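Local atomic coordinates of enoyl-CoA hydratase, EchA3 (Mycobacterium marinum M, PDB entry 3R6H), a protein that probably acts as a lyase in lipid metabolism, as a crotonase-type member of the enoyl-CoA hydratase/isomerase family. Residues Glu191-Ala194 and Arg195-Ala198; Ala204-Ala207 and Thr208-Ala212. All coordinates share one frame; numbering follows the deposited sequence.

In the fold
Both contacts are local, each within a single helix. Contact 1 comes first along the chain, on helix 186-198, and contact 2 follows on the next helix, 202-211. Their centres are about 17 Å apart, and their nearest atoms are about 6 Å apart without touching. Each centre is about 18 Å from the centre of the chain. Contact 1 sits mainly on strands of the six-stranded mixed sheet, with one touch to a second subunit of the three-chain assembly. Contact 2 faces that subunit with six residues, while Lys209 and His205 also tie it to its own chain. Both helices thus take part in subunit packing in this crotonase-like protein.

Contact 1. Residues Glu191-Ala194 and Arg195-Ala198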
# COMPACT_ATOMS: atom_id res chain seq x y z
N GLU A 191 -4.51 -25.76 6.88
CA GLU A 191 -4.66 -26.40 8.20
C GLU A 191 -3.34 -26.37 8.99
O GLU A 191 -3.35 -26.06 10.18
CB GLU A 191 -5.20 -27.84 8.04
CG GLU A 191 -6.61 -27.87 7.53
CD GLU A 191 -7.11 -29.24 7.05
OE1 GLU A 191 -6.28 -30.12 6.81
OE2 GLU A 191 -8.32 -29.38 6.85
N GLU A 192 -2.21 -26.62 8.31
CA GLU A 192 -0.90 -26.52 8.94
C GLU A 192 -0.65 -25.11 9.45
O GLU A 192 -0.18 -24.90 10.57
CB GLU A 192 0.21 -26.91 7.96
CG GLU A 192 1.61 -27.06 8.59
CD GLU A 192 2.73 -27.30 7.55
OE1 GLU A 192 2.86 -26.56 6.53
OE2 GLU A 192 3.52 -28.25 7.79
N ALA A 193 -0.95 -24.12 8.60
CA ALA A 193 -0.72 -22.73 9.00
C ALA A 193 -1.57 -22.33 10.20
O ALA A 193 -1.10 -21.61 11.08
CB ALA A 193 -0.98 -21.76 7.81
N ALA A 194 -2.81 -22.76 10.20
CA ALA A 194 -3.75 -22.50 11.28
C ALA A 194 -3.23 -23.10 12.57
O ALA A 194 -3.25 -22.45 13.61
CB ALA A 194 -5.15 -23.08 10.95
N ARG A 195 -2.69 -24.32 12.51
CA ARG A 195 -2.07 -24.91 13.72
C ARG A 195 -0.89 -24.09 14.23
O ARG A 195 -0.74 -23.88 15.42
CB ARG A 195 -1.60 -26.35 13.47
CG ARG A 195 -2.72 -27.30 13.25
CD ARG A 195 -2.23 -28.75 13.05
NE ARG A 195 -3.12 -29.45 12.11
CZ ARG A 195 -4.33 -29.92 12.42
NH1 ARG A 195 -5.06 -30.53 11.49
NH2 ARG A 195 -4.82 -29.77 13.64
N GLU A 196 -0.05 -23.62 13.32
CA GLU A 196 1.06 -22.74 13.66
C GLU A 196 0.55 -21.46 14.34
O GLU A 196 1.06 -21.06 15.38
CB GLU A 196 1.90 -22.40 12.40
CG GLU A 196 2.66 -23.59 11.85
CD GLU A 196 3.08 -23.49 10.35
OE1 GLU A 196 2.79 -22.50 9.68
OE2 GLU A 196 3.70 -24.45 9.86
N PHE A 197 -0.48 -20.85 13.77
CA PHE A 197 -1.00 -19.55 14.27
C PHE A 197 -1.72 -19.72 15.60
O PHE A 197 -1.74 -18.79 16.41
CB PHE A 197 -1.93 -18.86 13.25
CG PHE A 197 -1.27 -18.55 11.93
CD1 PHE A 197 0.04 -18.11 11.88
CD2 PHE A 197 -1.98 -18.69 10.73
CE1 PHE A 197 0.65 -17.84 10.66
CE2 PHE A 197 -1.37 -18.40 9.50
CZ PHE A 197 -0.06 -17.98 9.48
N ALA A 198 -2.28 -20.91 15.84
CA ALA A 198 -2.90 -21.19 17.17
C ALA A 198 -1.87 -21.14 18.29
O ALA A 198 -2.24 -21.00 19.49
CB ALA A 198 -3.61 -22.55 17.14
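The Phe197 ring presents one face to the backbone oxygen of Ala193, which sits 3.0 Å above the ring plane and is displaced toward the rim. CD2 is the ring atom nearest to that oxygen. CG of Phe197 stands anti to its own carbonyl carbon (chi1 -60°), which turns the ring back over the preceding turn. CE2 also meets the methyl group of Ala193, with 3.8 Å from Phe197 CE2 to Ala193 CB. The same Ala193 O accepts the backbone N-H of Phe197, so the ring lies over an oxygen already held in a helix bond.

Four consecutive i to i+4 bonds join the two segments, from the backbone N of Arg195, Glu196, Phe197 and Ala198 back to the carbonyl oxygens of Glu191, Glu192, Ala193 and Ala194.

Glu192 and Glu196 bring two carboxylates near each other on the exposed side. Glu192 OE1 and Glu196 OE2 are 4.0 Å apart, and the carboxylate planes differ by 24°. CG of Glu192 comes nearest, 3.6 Å from OE2 of Glu196. Arg189 forms salt bridges to both side chains through NH1, which probably offsets their repulsion.

Arg195 lays its CG 3.4 Å from Glu191 O. Beyond CG the chain bends, and its NH2 bonds to the backbone oxygen of Asp12. Its NH1 stays 4.9 Å from Glu191 OE1.

The helix lies against the six-stranded mixed sheet. Ala194 packs on Ile15, Ala50, Val52 and Val99, which belong to strands 15-20, 50-54 and 98-102. Phe197 rests on Val99, meets His119 edge-to-face, and touches Leu162 of the second subunit.

Contact 2. Residues Ala204-Ala207 and Thr208-Ala212; sequences AHNA and TKLRA
Ala204 O is gripped by two donors of Thr208. The hydroxyl OG1 donates at 2.7 Å to Ala204 O, and the backbone N of Thr208 donates to the same oxygen at 2.9 Å. They arrive from opposite faces of the carbonyl plane. OG1 lies anti to the carbonyl carbon of Thr208 (chi1 -59°), a setting that folds the hydroxyl back onto the preceding turn. OG1 also has a weak hydrogen bond with the backbone N of Ile139 of the second subunit.

His205 and Lys209 are joined twice. The backbone N of Lys209 donates to His205 O at 2.8 Å. At the side chains, Lys209 NZ donates to the imidazole NE2 of His205, also at 2.8 Å. NZ comes to the edge of the ring, tilted 29° out of its plane. The lysine chain starts with CG between its backbone N and carbonyl carbon (chi1 79°) and bends at chi3, and CD passes 3.4 Å from His205 NE2 on the way.

Asn206 and Leu210 make a looser pair: Leu210 CD1 lies 3.6 Å from Asn206 OD1. Ala207 O accepts the backbone N-H of Arg211 and a water proton. That water in turn accepts from Arg211 NE, so it bridges the turn. The arginine reaches further, with NH1 bonded to the backbone oxygen of Ile139 and a cation-pi contact to Tyr141, both of the second subunit.

Lys209 NZ also makes a salt bridge to Asp118 and bonds to Tyr94 O, and His205 ND1 bonds to Gly161 O of the second subunit. This chain of bonds implies that NE2 acts as acceptor and ND1 as donor, an arrangement consistent with a neutral imidazole linking a buried lysine to the subunit interface.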
# COMPACT_ATOMS: atom_id res chain seq x y z
N ALA A 204 -2.82 -11.24 22.55
CA ALA A 204 -2.02 -10.28 21.80
C ALA A 204 -2.38 -10.27 20.31
O ALA A 204 -2.43 -9.19 19.69
CB ALA A 204 -0.52 -10.54 21.98
N HIS A 205 -2.67 -11.43 19.75
CA HIS A 205 -3.13 -11.52 18.36
C HIS A 205 -4.41 -10.71 18.12
O HIS A 205 -4.48 -9.91 17.19
CB HIS A 205 -3.34 -12.98 17.94
CG HIS A 205 -4.10 -13.14 16.66
ND1 HIS A 205 -3.54 -12.81 15.44
CD2 HIS A 205 -5.38 -13.52 16.40
CE1 HIS A 205 -4.45 -13.01 14.48
NE2 HIS A 205 -5.57 -13.45 15.05
N ASN A 206 -5.41 -10.90 18.98
CA ASN A 206 -6.67 -10.23 18.84
C ASN A 206 -6.52 -8.74 19.08
O ASN A 206 -6.97 -7.95 18.27
CB ASN A 206 -7.70 -10.89 19.79
CG ASN A 206 -9.11 -10.38 19.60
OD1 ASN A 206 -9.51 -9.98 18.50
ND2 ASN A 206 -9.89 -10.39 20.68
N ALA A 207 -5.82 -8.34 20.16
CA ALA A 207 -5.63 -6.93 20.44
C ALA A 207 -4.93 -6.22 19.26
O ALA A 207 -5.32 -5.14 18.84
CB ALA A 207 -4.83 -6.75 21.71
N THR A 208 -3.97 -6.91 18.68
CA THR A 208 -3.17 -6.33 17.60
C THR A 208 -3.90 -6.29 16.27
O THR A 208 -3.86 -5.26 15.58
CB THR A 208 -1.83 -7.09 17.47
OG1 THR A 208 -1.13 -7.01 18.71
CG2 THR A 208 -0.97 -6.51 16.37
N LYS A 209 -4.60 -7.37 15.91
CA LYS A 209 -5.39 -7.38 14.68
C LYS A 209 -6.46 -6.28 14.69
O LYS A 209 -6.74 -5.68 13.65
CB LYS A 209 -5.99 -8.77 14.39
CG LYS A 209 -7.23 -9.13 15.18
CD LYS A 209 -7.57 -10.65 15.17
CE LYS A 209 -7.95 -11.17 13.80
NZ LYS A 209 -8.03 -12.69 13.84
N LEU A 210 -7.06 -6.01 15.85
CA LEU A 210 -8.10 -4.99 15.94
C LEU A 210 -7.49 -3.60 15.76
O LEU A 210 -8.08 -2.76 15.10
CB LEU A 210 -8.89 -5.10 17.25
CG LEU A 210 -9.75 -6.37 17.36
CD1 LEU A 210 -10.41 -6.49 18.75
CD2 LEU A 210 -10.80 -6.47 16.25
N ARG A 211 -6.30 -3.39 16.31
CA ARG A 211 -5.59 -2.13 16.07
C ARG A 211 -5.25 -1.95 14.60
O ARG A 211 -5.26 -0.81 14.09
CB ARG A 211 -4.33 -2.04 16.92
CG ARG A 211 -4.64 -1.91 18.38
CD ARG A 211 -3.41 -2.04 19.24
NE ARG A 211 -3.83 -1.99 20.63
CZ ARG A 211 -3.05 -1.65 21.64
NH1 ARG A 211 -1.79 -1.33 21.45
NH2 ARG A 211 -3.57 -1.60 22.87
N ALA A 212 -4.92 -3.06 13.93
CA ALA A 212 -4.56 -3.07 12.52
C ALA A 212 -5.76 -2.88 11.61
O ALA A 212 -5.58 -2.67 10.40
CB ALA A 212 -3.83 -4.40 12.16
O HOH W 1 -6.71 -3.55 20.58